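Local atomic coordinates of putative acyl-[acyl-carrier-protein]--UDP-N-acetylglucosamine O-acyltransferase (Bacteroides fragilis, PDB entry 4R36), a protein that probably transfers an acyl chain from acyl carrier protein to UDP-N-acetylglucosamine and folds as a left-handed beta helix. Residues N74-G79 and N104-N109; E108-N113 and N128-G133; E226-A231 and P257-I262; G179-I184 and P195-A200; P24-H29 and V38-F43. One frame throughout, in Å; residues are numbered along the deposited sequence.

Contact 1: N74-G79 and N104-N109; sequences NTIFPG and NLIREN
R107 bends at both chi2 and chi3, and this double fold brings its guanidinium back over the ring of F77, whose CG lies beside its own backbone N so that the ring reaches toward segment 104-109. The two segments are equivalent positions on successive coils of the left-handed beta helix: T75 pairs with L105 and I76 with I106 in parallel register, and the segments run in practically the same direction. The stack is nearly flat, with planes 6° apart. R107 CZ stands 3.8 Å from the centroid of the F77 ring, a cation-pi contact, while R107 CD supplies a CH-pi contact to the same face. E108 fixes the rotation of the guanidinium, because R107 NE and NH2 grip E108 OE1 side-on, both approaching from one face of the carboxylate. R107 NH2 also bonds to the carbonyl oxygen of I85 of the second subunit, so the stack lies at the trimer interface.

Three backbone bonds join the strands, T75 N to N104 O, I106 N to T75 O and F77 N to I106 O; the second spans 2.9 Å with an N-H...O angle of 173°. Past them, the bond from N109 N to P78 O is weak. On the face that carries I76 and I106, I76 CG1 packs on I106 CB at 4.1 Å. The asparagines N74 and N104 lie side by side with amide planes 5° apart, and the pattern continues as N104 OD1 accepts from N128 N on the following coil. N74 OD1 accepts twice, from N104 N at 2.8 Å and from N104 ND2 at 3.0 Å.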
# COMPACT_ATOMS: atom_id res chain seq x y z
N ASN A 74 -4.78 13.30 20.83
CA ASN A 74 -4.37 12.65 19.58
C ASN A 74 -3.76 13.63 18.61
O ASN A 74 -4.01 14.85 18.67
CB ASN A 74 -5.61 12.09 18.94
CG ASN A 74 -6.29 11.06 19.80
OD1 ASN A 74 -5.82 9.90 19.93
ND2 ASN A 74 -7.39 11.46 20.44
N THR A 75 -2.96 13.11 17.66
CA THR A 75 -2.59 13.91 16.48
C THR A 75 -3.01 13.18 15.23
O THR A 75 -2.72 11.96 15.08
CB THR A 75 -1.06 14.12 16.41
OG1 THR A 75 -0.57 14.61 17.68
CG2 THR A 75 -0.64 15.06 15.35
N ILE A 76 -3.73 13.88 14.37
CA ILE A 76 -4.30 13.31 13.14
C ILE A 76 -3.62 14.05 12.03
O ILE A 76 -3.75 15.29 11.87
CB ILE A 76 -5.84 13.40 13.17
CG1 ILE A 76 -6.33 12.55 14.36
CG2 ILE A 76 -6.46 12.94 11.88
CD1 ILE A 76 -7.80 12.70 14.57
N PHE A 77 -2.86 13.29 11.22
CA PHE A 77 -2.03 13.85 10.21
C PHE A 77 -2.75 14.13 8.94
O PHE A 77 -3.86 13.63 8.70
CB PHE A 77 -0.81 12.91 9.98
CG PHE A 77 0.22 13.01 11.04
CD1 PHE A 77 -0.04 12.55 12.35
CD2 PHE A 77 1.44 13.57 10.78
CE1 PHE A 77 0.92 12.65 13.33
CE2 PHE A 77 2.41 13.64 11.78
CZ PHE A 77 2.14 13.19 13.04
N PRO A 78 -2.10 14.88 8.03
CA PRO A 78 -2.79 15.23 6.76
C PRO A 78 -3.31 14.07 5.94
O PRO A 78 -2.59 13.05 5.77
CB PRO A 78 -1.71 15.96 5.95
CG PRO A 78 -0.87 16.55 7.03
CD PRO A 78 -0.76 15.45 8.07
N GLY A 79 -4.54 14.21 5.43
CA GLY A 79 -5.10 13.20 4.52
C GLY A 79 -5.70 11.98 5.23
O GLY A 79 -6.34 11.20 4.56
N ASN A 104 -3.24 8.96 20.49
CA ASN A 104 -2.84 8.17 19.33
C ASN A 104 -2.18 9.07 18.33
O ASN A 104 -2.51 10.27 18.24
CB ASN A 104 -4.08 7.57 18.68
CG ASN A 104 -4.76 6.53 19.57
OD1 ASN A 104 -4.23 5.45 19.78
ND2 ASN A 104 -5.93 6.89 20.16
N LEU A 105 -1.37 8.45 17.49
CA LEU A 105 -0.75 9.08 16.37
C LEU A 105 -1.33 8.44 15.13
O LEU A 105 -1.05 7.28 14.87
CB LEU A 105 0.76 8.90 16.43
CG LEU A 105 1.42 9.48 17.72
CD1 LEU A 105 2.86 9.04 17.85
CD2 LEU A 105 1.30 11.00 17.70
N ILE A 106 -2.20 9.16 14.42
CA ILE A 106 -2.91 8.70 13.27
C ILE A 106 -2.28 9.38 12.03
O ILE A 106 -2.51 10.56 11.72
CB ILE A 106 -4.42 9.06 13.35
CG1 ILE A 106 -5.03 8.61 14.70
CG2 ILE A 106 -5.17 8.53 12.16
CD1 ILE A 106 -4.99 7.14 14.98
N ARG A 107 -1.45 8.62 11.32
CA ARG A 107 -0.57 9.20 10.30
C ARG A 107 -1.31 9.44 9.00
O ARG A 107 -2.50 9.15 8.84
CB ARG A 107 0.68 8.29 10.12
CG ARG A 107 1.60 8.18 11.37
CD ARG A 107 2.12 9.52 11.88
NE ARG A 107 2.82 10.26 10.83
CZ ARG A 107 4.03 10.81 10.95
NH1 ARG A 107 4.70 10.82 12.12
NH2 ARG A 107 4.56 11.42 9.90
N GLU A 108 -0.57 10.01 8.07
CA GLU A 108 -1.06 10.38 6.77
C GLU A 108 -1.84 9.30 6.06
O GLU A 108 -1.40 8.13 5.99
CB GLU A 108 0.09 10.79 5.85
CG GLU A 108 0.98 11.91 6.33
CD GLU A 108 2.22 11.48 7.11
OE1 GLU A 108 2.11 10.57 7.99
OE2 GLU A 108 3.30 12.05 6.90
N ASN A 109 -2.99 9.70 5.54
CA ASN A 109 -3.86 8.82 4.77
C ASN A 109 -4.32 7.55 5.46
O ASN A 109 -4.76 6.64 4.78
CB ASN A 109 -3.19 8.48 3.45
CG ASN A 109 -3.04 9.69 2.58
OD1 ASN A 109 -4.05 10.37 2.32
ND2 ASN A 109 -1.79 10.01 2.16

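Contact 2: E108-N113 and N128-G133; sequences ENVTIN and NLLMEG
E108 O accepts the backbone N-H of G133 at 2.9 Å, and the CA of E132 approaches that same E108 O at 3.1 Å in a CA-H...O contact. This joins two corners of the left-handed beta helix: the corner leading into strand 111-112 and the one that follows strand 129-130 on the succeeding coil. The touching parts run 102° apart because the chain is turning from one wall of the prism to the next, and strand 111-112 belongs to a different sheet from strand 129-130.

Inside the corner, V110 has CG1 anti to its backbone N (chi1 164°), which leaves CG2 beside that N and directed at the opposing carbonyls. V110 CG2 lies 3.2 Å from M131 O, a close packing contact, and also touches L130 CB. Deeper in the coil the contact is apolar, I112 CD1 meeting L130 CD1 at 4.3 Å.

On the outer side, the side chains of E108 and E132 meet through their CB atoms, 4.1 Å apart, while the carboxylates diverge with planes 86° apart. Their nearest charged oxygens, E108 OE1 and E132 OE1, remain 6.6 Å from each other. E132 OE2 forms a salt bridge with K153 of the second subunit, which would offset its charge. N109 OD1 binds calcium together with the N109 OD1 atoms of the other two subunits, placing the ion where all three chains meet. A water links the two side chains: it accepts from N109 ND2 at 2.8 Å and also lies 2.8 Å from E132 OE1.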
# COMPACT_ATOMS: atom_id res chain seq x y z
N GLU A 108 -0.57 10.01 8.07
CA GLU A 108 -1.06 10.38 6.77
C GLU A 108 -1.84 9.30 6.06
O GLU A 108 -1.40 8.13 5.99
CB GLU A 108 0.09 10.79 5.85
CG GLU A 108 0.98 11.91 6.33
CD GLU A 108 2.22 11.48 7.11
OE1 GLU A 108 2.11 10.57 7.99
OE2 GLU A 108 3.30 12.05 6.90
N ASN A 109 -2.99 9.70 5.54
CA ASN A 109 -3.86 8.82 4.77
C ASN A 109 -4.32 7.55 5.46
O ASN A 109 -4.76 6.64 4.78
CB ASN A 109 -3.19 8.48 3.45
CG ASN A 109 -3.04 9.69 2.58
OD1 ASN A 109 -4.05 10.37 2.32
ND2 ASN A 109 -1.79 10.01 2.16
N VAL A 110 -4.24 7.49 6.78
CA VAL A 110 -4.86 6.41 7.52
C VAL A 110 -6.38 6.46 7.35
O VAL A 110 -6.97 7.55 7.34
CB VAL A 110 -4.48 6.45 8.98
CG1 VAL A 110 -5.41 5.58 9.80
CG2 VAL A 110 -3.00 6.05 9.19
N THR A 111 -7.00 5.31 7.15
CA THR A 111 -8.43 5.24 7.02
C THR A 111 -8.98 4.39 8.19
O THR A 111 -8.53 3.26 8.43
CB THR A 111 -8.88 4.66 5.65
OG1 THR A 111 -8.22 3.40 5.37
CG2 THR A 111 -8.60 5.64 4.53
N ILE A 112 -9.97 4.95 8.90
CA ILE A 112 -10.69 4.21 9.90
C ILE A 112 -12.19 4.30 9.57
O ILE A 112 -12.83 5.31 9.85
CB ILE A 112 -10.38 4.69 11.33
CG1 ILE A 112 -8.88 4.78 11.59
CG2 ILE A 112 -11.07 3.83 12.37
CD1 ILE A 112 -8.48 5.39 12.91
N ASN A 113 -12.73 3.24 9.00
CA ASN A 113 -14.11 3.27 8.61
C ASN A 113 -15.00 3.03 9.85
O ASN A 113 -14.64 2.28 10.75
CB ASN A 113 -14.46 2.20 7.56
CG ASN A 113 -13.66 2.24 6.24
OD1 ASN A 113 -13.67 1.24 5.52
ND2 ASN A 113 -13.01 3.33 5.92
N ASN A 128 -1.67 4.40 20.53
CA ASN A 128 -1.26 3.68 19.36
C ASN A 128 -0.59 4.56 18.37
O ASN A 128 -0.93 5.75 18.24
CB ASN A 128 -2.48 3.05 18.72
CG ASN A 128 -3.16 2.09 19.66
OD1 ASN A 128 -2.65 0.96 19.94
ND2 ASN A 128 -4.37 2.48 20.10
N LEU A 129 0.27 3.95 17.57
CA LEU A 129 0.81 4.57 16.36
C LEU A 129 0.34 3.79 15.13
O LEU A 129 0.68 2.62 14.95
CB LEU A 129 2.31 4.58 16.41
CG LEU A 129 3.07 4.94 15.16
CD1 LEU A 129 2.63 6.29 14.57
CD2 LEU A 129 4.57 4.90 15.37
N LEU A 130 -0.43 4.44 14.31
CA LEU A 130 -0.91 3.88 13.05
C LEU A 130 -0.20 4.65 11.98
O LEU A 130 -0.53 5.76 11.68
CB LEU A 130 -2.42 3.96 12.91
CG LEU A 130 -3.32 3.34 14.05
CD1 LEU A 130 -4.77 3.36 13.59
CD2 LEU A 130 -2.93 1.89 14.35
N MET A 131 0.76 3.97 11.35
CA MET A 131 1.60 4.60 10.36
C MET A 131 0.85 4.85 9.05
O MET A 131 -0.28 4.38 8.87
CB MET A 131 2.86 3.74 10.08
CG MET A 131 3.79 3.74 11.27
SD MET A 131 5.36 2.99 10.78
CE MET A 131 5.87 2.53 12.38
N GLU A 132 1.48 5.59 8.16
CA GLU A 132 0.72 6.11 6.98
C GLU A 132 0.10 5.01 6.19
O GLU A 132 0.68 3.91 6.05
CB GLU A 132 1.57 7.00 6.10
CG GLU A 132 2.76 6.35 5.38
CD GLU A 132 2.39 5.50 4.16
OE1 GLU A 132 1.35 5.76 3.50
OE2 GLU A 132 3.23 4.60 3.83
N GLY A 133 -1.11 5.29 5.70
CA GLY A 133 -1.83 4.43 4.84
C GLY A 133 -2.47 3.18 5.48
O GLY A 133 -3.16 2.39 4.78
O HOH W 1 0.21 8.05 2.37

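Contact 3: E226-A231 and P257-I262; sequences ENIHNA and PEIEYI
E258 opens the contact with its methylene group: E258 CB lies 4.1 Å from I228 CD1. The chain then bends at chi2 (78°) and takes the carboxylate away from helix 222-237, to where E258 OE1 bonds with S256 OG. One residue on, I259 reaches across with its delta methyl. A bend at chi2 (-52°) swings I259 CD1 over the backbone of N227, where it sits 3.8 Å from N227 O, and against I228 CG1 at 4.0 Å.

These helices belong to the helical C-terminal part of the chain, beyond the left-handed beta helix. Their short segments run nearly parallel, with axes 9.9 Å apart at closest approach and a crossing angle of -23°. No hydrogen bond links the two segments; the contact is made by aliphatic carbons and the N227 backbone, and V249 of helix 242-252 touches both A231 and I259.

Y261 takes no part in the helix contact; its hydroxyl bonds to D161 OD2 and to G180 N on the beta helix. I262, one turn after E258, has an extended side chain whose CD1 lies 4.2 Å from both I228 CG2 and A231 CB.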
# COMPACT_ATOMS: atom_id res chain seq x y z
N GLU A 226 12.01 -16.95 29.53
CA GLU A 226 12.34 -18.35 29.34
C GLU A 226 11.07 -19.23 29.47
O GLU A 226 10.93 -20.20 28.71
CB GLU A 226 13.39 -18.79 30.34
CG GLU A 226 13.84 -20.24 30.14
CD GLU A 226 14.51 -20.49 28.76
OE1 GLU A 226 14.97 -19.52 28.10
OE2 GLU A 226 14.53 -21.66 28.30
N ASN A 227 10.16 -18.90 30.39
CA ASN A 227 8.94 -19.67 30.52
C ASN A 227 8.06 -19.57 29.27
O ASN A 227 7.46 -20.56 28.85
CB ASN A 227 8.17 -19.26 31.80
CG ASN A 227 8.95 -19.61 33.12
OD1 ASN A 227 9.87 -20.43 33.11
ND2 ASN A 227 8.58 -18.97 34.21
N ILE A 228 7.98 -18.36 28.73
CA ILE A 228 7.20 -18.13 27.53
C ILE A 228 7.83 -18.97 26.41
O ILE A 228 7.13 -19.64 25.62
CB ILE A 228 7.17 -16.62 27.18
CG1 ILE A 228 6.32 -15.88 28.21
CG2 ILE A 228 6.67 -16.36 25.75
CD1 ILE A 228 6.47 -14.38 28.18
N HIS A 229 9.16 -18.95 26.37
CA HIS A 229 9.84 -19.70 25.32
C HIS A 229 9.56 -21.18 25.42
O HIS A 229 9.22 -21.85 24.44
CB HIS A 229 11.38 -19.40 25.38
CG HIS A 229 12.03 -19.61 24.07
ND1 HIS A 229 13.05 -18.82 23.59
CD2 HIS A 229 11.72 -20.46 23.06
CE1 HIS A 229 13.40 -19.23 22.39
NE2 HIS A 229 12.60 -20.23 22.04
N ASN A 230 9.63 -21.69 26.64
CA ASN A 230 9.29 -23.08 26.90
C ASN A 230 7.86 -23.45 26.61
O ASN A 230 7.62 -24.52 26.03
CB ASN A 230 9.69 -23.47 28.32
CG ASN A 230 11.21 -23.62 28.44
OD1 ASN A 230 11.90 -23.88 27.45
ND2 ASN A 230 11.75 -23.36 29.63
N ALA A 231 6.91 -22.56 26.91
CA ALA A 231 5.53 -22.87 26.51
C ALA A 231 5.41 -23.03 24.98
O ALA A 231 4.77 -23.96 24.49
CB ALA A 231 4.59 -21.79 27.01
N PRO A 257 0.70 -14.97 34.87
CA PRO A 257 -0.35 -14.40 34.04
C PRO A 257 0.00 -14.49 32.54
O PRO A 257 -0.91 -14.77 31.76
CB PRO A 257 -0.44 -12.94 34.52
CG PRO A 257 0.03 -13.01 35.99
CD PRO A 257 1.09 -14.07 36.02
N GLU A 258 1.29 -14.43 32.22
CA GLU A 258 1.75 -14.52 30.82
C GLU A 258 1.43 -15.90 30.26
O GLU A 258 0.93 -16.00 29.13
CB GLU A 258 3.24 -14.25 30.69
CG GLU A 258 3.71 -12.88 31.12
CD GLU A 258 3.85 -12.65 32.63
OE1 GLU A 258 3.76 -13.55 33.47
OE2 GLU A 258 3.96 -11.47 33.02
N ILE A 259 1.70 -16.93 31.05
CA ILE A 259 1.46 -18.30 30.61
C ILE A 259 -0.02 -18.60 30.53
O ILE A 259 -0.50 -19.30 29.61
CB ILE A 259 2.22 -19.32 31.48
CG1 ILE A 259 3.68 -18.95 31.63
CG2 ILE A 259 2.08 -20.72 30.94
CD1 ILE A 259 4.49 -18.66 30.36
N GLU A 260 -0.81 -18.03 31.43
CA GLU A 260 -2.22 -18.24 31.37
C GLU A 260 -2.83 -17.54 30.17
O GLU A 260 -3.80 -18.00 29.59
CB GLU A 260 -2.89 -17.74 32.68
CG GLU A 260 -2.46 -18.59 33.87
CD GLU A 260 -2.95 -17.97 35.22
OE1 GLU A 260 -4.06 -17.40 35.26
OE2 GLU A 260 -2.23 -18.04 36.22
N TYR A 261 -2.25 -16.41 29.81
CA TYR A 261 -2.73 -15.70 28.65
C TYR A 261 -2.44 -16.51 27.38
O TYR A 261 -3.30 -16.65 26.52
CB TYR A 261 -2.05 -14.35 28.60
CG TYR A 261 -2.32 -13.45 27.43
CD1 TYR A 261 -3.58 -13.44 26.74
CD2 TYR A 261 -1.40 -12.49 27.11
CE1 TYR A 261 -3.83 -12.51 25.73
CE2 TYR A 261 -1.64 -11.53 26.13
CZ TYR A 261 -2.86 -11.55 25.46
OH TYR A 261 -2.98 -10.62 24.46
N ILE A 262 -1.25 -17.08 27.27
CA ILE A 262 -0.93 -17.94 26.12
C ILE A 262 -1.95 -19.06 26.00
O ILE A 262 -2.57 -19.32 24.94
CB ILE A 262 0.46 -18.52 26.25
CG1 ILE A 262 1.51 -17.46 26.13
CG2 ILE A 262 0.74 -19.64 25.26
CD1 ILE A 262 2.88 -17.93 26.60

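Contact 4: G179-I184 and P195-A200; sequences GGYVMI and PPYIIA
V182 CG2 packs on I198 CG1 at 4.5 Å, brought there by a chi1 of 155° that sets CG2 opposite the carbonyl carbon. Further along, I199 CG2 touches M183 SD at 4.3 Å, on the face of the sheet that carries M183 and I199.

Both segments begin with a type II beta turn, G179 to V182 and P195 to I198, and then pair in parallel, M183 with I199 and I184 with A200. Strand 198-201 thus extends one wall of the left-handed beta helix as the chain passes toward the C-terminal helices. The turns project Y181 and Y197 side by side in the same direction. Their ring planes are 14° apart but displaced past one another, with centroids 5.7 Å apart, leaving little overlap; the closest approach is Y181 CD2 to Y197 CE1. Helix 212-217 touches both tyrosines through L215. N211, which binds UDP-N-acetylglucosamine, donates through ND2 to Y181 O, and its side chain is about 4 Å from that of M183.

Backbone atoms form the polar edge. P195 O, 3.2 Å from V182 CG2, is buried with no hydrogen-bonding partner in the model. Y197 N donates to G180 O at 2.8 Å, joining the two turns, while M183 N donates to I198 O. In the strands A200 N meets M183 O at 2.9 Å, with an N-H...O angle of 166°.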
# COMPACT_ATOMS: atom_id res chain seq x y z
N GLY A 179 -2.50 -11.44 19.38
CA GLY A 179 -2.24 -11.37 20.82
C GLY A 179 -1.24 -10.31 21.14
O GLY A 179 -0.54 -9.75 20.26
N GLY A 180 -1.20 -9.96 22.43
CA GLY A 180 -0.24 -8.98 22.88
C GLY A 180 1.19 -9.32 22.65
O GLY A 180 1.55 -10.51 22.67
N TYR A 181 2.01 -8.30 22.46
CA TYR A 181 3.49 -8.40 22.39
C TYR A 181 4.05 -9.23 21.19
O TYR A 181 5.16 -9.67 21.19
CB TYR A 181 4.05 -8.95 23.71
CG TYR A 181 3.82 -8.03 24.84
CD1 TYR A 181 4.65 -6.92 25.03
CD2 TYR A 181 2.79 -8.23 25.71
CE1 TYR A 181 4.42 -6.07 26.09
CE2 TYR A 181 2.55 -7.34 26.76
CZ TYR A 181 3.39 -6.28 26.94
OH TYR A 181 3.26 -5.33 27.95
N VAL A 182 3.24 -9.38 20.18
CA VAL A 182 3.62 -10.09 18.97
C VAL A 182 4.41 -9.12 18.14
O VAL A 182 4.21 -7.88 18.23
CB VAL A 182 2.33 -10.46 18.27
CG1 VAL A 182 2.45 -10.65 16.79
CG2 VAL A 182 1.62 -11.66 18.92
N MET A 183 5.33 -9.64 17.35
CA MET A 183 5.89 -8.89 16.28
C MET A 183 5.59 -9.62 14.99
O MET A 183 5.98 -10.78 14.80
CB MET A 183 7.35 -8.72 16.47
CG MET A 183 7.82 -7.62 15.56
SD MET A 183 8.57 -8.48 14.22
CE MET A 183 8.74 -6.96 13.24
N ILE A 184 4.92 -8.92 14.07
CA ILE A 184 4.60 -9.52 12.77
C ILE A 184 5.51 -8.85 11.75
O ILE A 184 5.51 -7.61 11.60
CB ILE A 184 3.14 -9.30 12.39
CG1 ILE A 184 2.23 -9.78 13.53
CG2 ILE A 184 2.85 -10.00 11.09
CD1 ILE A 184 0.73 -9.62 13.24
N PRO A 195 -0.81 -16.02 18.39
CA PRO A 195 -0.85 -16.04 19.86
C PRO A 195 0.17 -15.08 20.46
O PRO A 195 1.15 -14.69 19.78
CB PRO A 195 -0.58 -17.53 20.19
CG PRO A 195 0.29 -17.95 19.07
CD PRO A 195 -0.24 -17.25 17.85
N PRO A 196 0.02 -14.74 21.75
CA PRO A 196 0.81 -13.63 22.33
C PRO A 196 2.29 -13.89 22.47
O PRO A 196 2.68 -15.07 22.56
CB PRO A 196 0.18 -13.42 23.68
CG PRO A 196 -0.61 -14.62 23.94
CD PRO A 196 -1.05 -15.18 22.63
N TYR A 197 3.09 -12.84 22.39
CA TYR A 197 4.53 -12.86 22.65
C TYR A 197 5.42 -13.39 21.49
O TYR A 197 6.62 -13.44 21.65
CB TYR A 197 4.86 -13.65 23.94
CG TYR A 197 4.06 -13.24 25.12
CD1 TYR A 197 4.23 -11.99 25.67
CD2 TYR A 197 3.20 -14.13 25.73
CE1 TYR A 197 3.48 -11.58 26.76
CE2 TYR A 197 2.41 -13.73 26.81
CZ TYR A 197 2.61 -12.48 27.35
OH TYR A 197 1.82 -12.06 28.35
N ILE A 198 4.84 -13.86 20.37
CA ILE A 198 5.66 -14.49 19.32
C ILE A 198 6.07 -13.53 18.22
O ILE A 198 5.49 -12.44 18.06
CB ILE A 198 4.98 -15.73 18.71
CG1 ILE A 198 3.80 -15.42 17.80
CG2 ILE A 198 4.55 -16.69 19.82
CD1 ILE A 198 3.43 -16.54 16.86
N ILE A 199 7.09 -13.94 17.48
CA ILE A 199 7.39 -13.40 16.17
C ILE A 199 6.71 -14.25 15.12
O ILE A 199 6.81 -15.49 15.12
CB ILE A 199 8.89 -13.34 15.92
CG1 ILE A 199 9.61 -12.54 17.02
CG2 ILE A 199 9.21 -12.76 14.54
CD1 ILE A 199 11.13 -12.63 16.94
N ALA A 200 5.99 -13.60 14.20
CA ALA A 200 5.37 -14.27 13.08
C ALA A 200 5.99 -13.70 11.83
O ALA A 200 6.04 -12.47 11.63
CB ALA A 200 3.88 -14.07 13.08

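Contact 5: P24-H29 and V38-F43; sequences PLAYIH and VEIAPF
L25 lays its CB against P42 CB at 3.8 Å, its side chain crossing the proline ring at a slant, and L25 CD1 touches the same P42 carbon. The carbonyl of L25 takes the one hydrogen bond across the contact, from F43 N at 3.1 Å. That donor stands 58° out of the carbonyl plane, so it approaches L25 O from above instead of on a lone pair. F43 in turn packs on L25 of the second subunit, which brings this corner into the trimer interface.

A26 follows: A26 CB packs against I40 CG2 at 3.7 Å and A41 O at 3.6 Å. The contact lies at the N-terminal end of the left-handed beta helix, where strands 27-28 and 39-40 are the outermost members of two different sheets within the chain. Their touching parts run 110° apart, as expected of different walls of the prism.

Y27 turns its ring to Y45 of the next coil. I28 returns to the interior with an extended side chain (chi2 -179°) and meets I40 tip to tip, I28 CD1 to I40 CD1 at 3.8 Å; I34 of the third wall touches both isoleucines.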
# COMPACT_ATOMS: atom_id res chain seq x y z
N PRO A 24 -9.78 29.40 10.32
CA PRO A 24 -10.99 29.77 9.59
C PRO A 24 -11.07 29.08 8.21
O PRO A 24 -12.05 29.19 7.51
CB PRO A 24 -10.86 31.31 9.39
CG PRO A 24 -9.44 31.64 9.67
CD PRO A 24 -8.83 30.52 10.49
N LEU A 25 -9.99 28.46 7.74
CA LEU A 25 -10.06 27.78 6.43
C LEU A 25 -10.44 26.25 6.57
O LEU A 25 -10.49 25.54 5.58
CB LEU A 25 -8.71 27.95 5.76
CG LEU A 25 -8.20 29.36 5.47
CD1 LEU A 25 -6.79 29.34 4.95
CD2 LEU A 25 -9.15 30.02 4.47
N ALA A 26 -10.68 25.79 7.79
CA ALA A 26 -11.32 24.50 8.04
C ALA A 26 -12.79 24.64 7.82
O ALA A 26 -13.32 25.74 8.01
CB ALA A 26 -11.06 24.08 9.48
N TYR A 27 -13.45 23.55 7.45
CA TYR A 27 -14.87 23.44 7.44
C TYR A 27 -15.26 22.58 8.65
O TYR A 27 -14.82 21.42 8.80
CB TYR A 27 -15.43 22.88 6.13
CG TYR A 27 -16.92 22.64 6.28
CD1 TYR A 27 -17.84 23.63 5.99
CD2 TYR A 27 -17.37 21.47 6.87
CE1 TYR A 27 -19.22 23.42 6.23
CE2 TYR A 27 -18.69 21.25 7.12
CZ TYR A 27 -19.62 22.22 6.80
OH TYR A 27 -20.96 21.99 7.04
N ILE A 28 -16.05 23.16 9.56
CA ILE A 28 -16.55 22.50 10.75
C ILE A 28 -18.03 22.67 10.86
O ILE A 28 -18.52 23.80 10.98
CB ILE A 28 -15.89 23.02 12.00
CG1 ILE A 28 -14.38 22.98 11.81
CG2 ILE A 28 -16.33 22.23 13.22
CD1 ILE A 28 -13.57 23.44 13.00
N HIS A 29 -18.77 21.56 10.76
CA HIS A 29 -20.19 21.62 10.88
C HIS A 29 -20.60 22.16 12.25
O HIS A 29 -20.02 21.77 13.26
CB HIS A 29 -20.80 20.26 10.61
CG HIS A 29 -22.29 20.30 10.39
ND1 HIS A 29 -23.18 20.46 11.42
CD2 HIS A 29 -23.03 20.13 9.28
CE1 HIS A 29 -24.40 20.38 10.96
NE2 HIS A 29 -24.34 20.21 9.66
N VAL A 38 -7.96 22.43 21.11
CA VAL A 38 -7.95 21.66 19.86
C VAL A 38 -7.44 22.54 18.75
O VAL A 38 -7.98 23.62 18.48
CB VAL A 38 -9.34 21.09 19.52
CG1 VAL A 38 -9.38 20.42 18.13
CG2 VAL A 38 -9.78 20.08 20.58
N GLU A 39 -6.36 22.11 18.11
CA GLU A 39 -5.81 22.78 16.96
C GLU A 39 -6.32 22.11 15.65
O GLU A 39 -6.18 20.88 15.49
CB GLU A 39 -4.32 22.73 17.06
CG GLU A 39 -3.61 23.35 15.92
CD GLU A 39 -2.10 23.18 16.04
OE1 GLU A 39 -1.56 23.13 17.17
OE2 GLU A 39 -1.48 23.08 14.99
N ILE A 40 -6.91 22.91 14.76
CA ILE A 40 -7.46 22.47 13.51
C ILE A 40 -6.87 23.33 12.42
O ILE A 40 -7.00 24.55 12.41
CB ILE A 40 -8.96 22.46 13.52
CG1 ILE A 40 -9.45 21.58 14.66
CG2 ILE A 40 -9.51 22.02 12.19
CD1 ILE A 40 -10.92 21.55 14.90
N ALA A 41 -6.18 22.68 11.49
CA ALA A 41 -5.55 23.30 10.39
C ALA A 41 -6.51 23.61 9.22
O ALA A 41 -7.60 23.15 9.19
CB ALA A 41 -4.38 22.40 9.90
N PRO A 42 -6.03 24.41 8.22
CA PRO A 42 -6.80 24.67 6.99
C PRO A 42 -7.16 23.38 6.28
O PRO A 42 -6.40 22.39 6.31
CB PRO A 42 -5.83 25.48 6.13
CG PRO A 42 -4.93 26.13 7.14
CD PRO A 42 -4.77 25.16 8.25
N PHE A 43 -8.33 23.38 5.66
CA PHE A 43 -8.74 22.35 4.73
C PHE A 43 -9.10 21.05 5.44
O PHE A 43 -9.34 20.08 4.80
CB PHE A 43 -7.68 22.16 3.59
CG PHE A 43 -7.11 23.49 3.07
CD1 PHE A 43 -7.96 24.54 2.75
CD2 PHE A 43 -5.76 23.69 2.96
CE1 PHE A 43 -7.42 25.76 2.29
CE2 PHE A 43 -5.20 24.86 2.48
CZ PHE A 43 -6.05 25.91 2.16

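In the fold
Contacts 1, 2, 4 and 5 belong to the beta helix, whereas contact 3 packs the C-terminal helices. Contacts 1 and 4 pair neighbouring strands of one sheet through regular backbone bonds; contacts 2 and 5 join different walls at corners, each with a single backbone bond. Contact 5 is partly buried at the N-terminal end, while the others are buried. Contacts 1 and 2 share E108 and N109 and add charged and calcium-binding chemistry at the trimer interface. No other subunit touches contacts 3 and 4; these meet through Y261 OH and G180 N, tying mainly aliphatic helix packing to the last parallel strand pair of the beta helix.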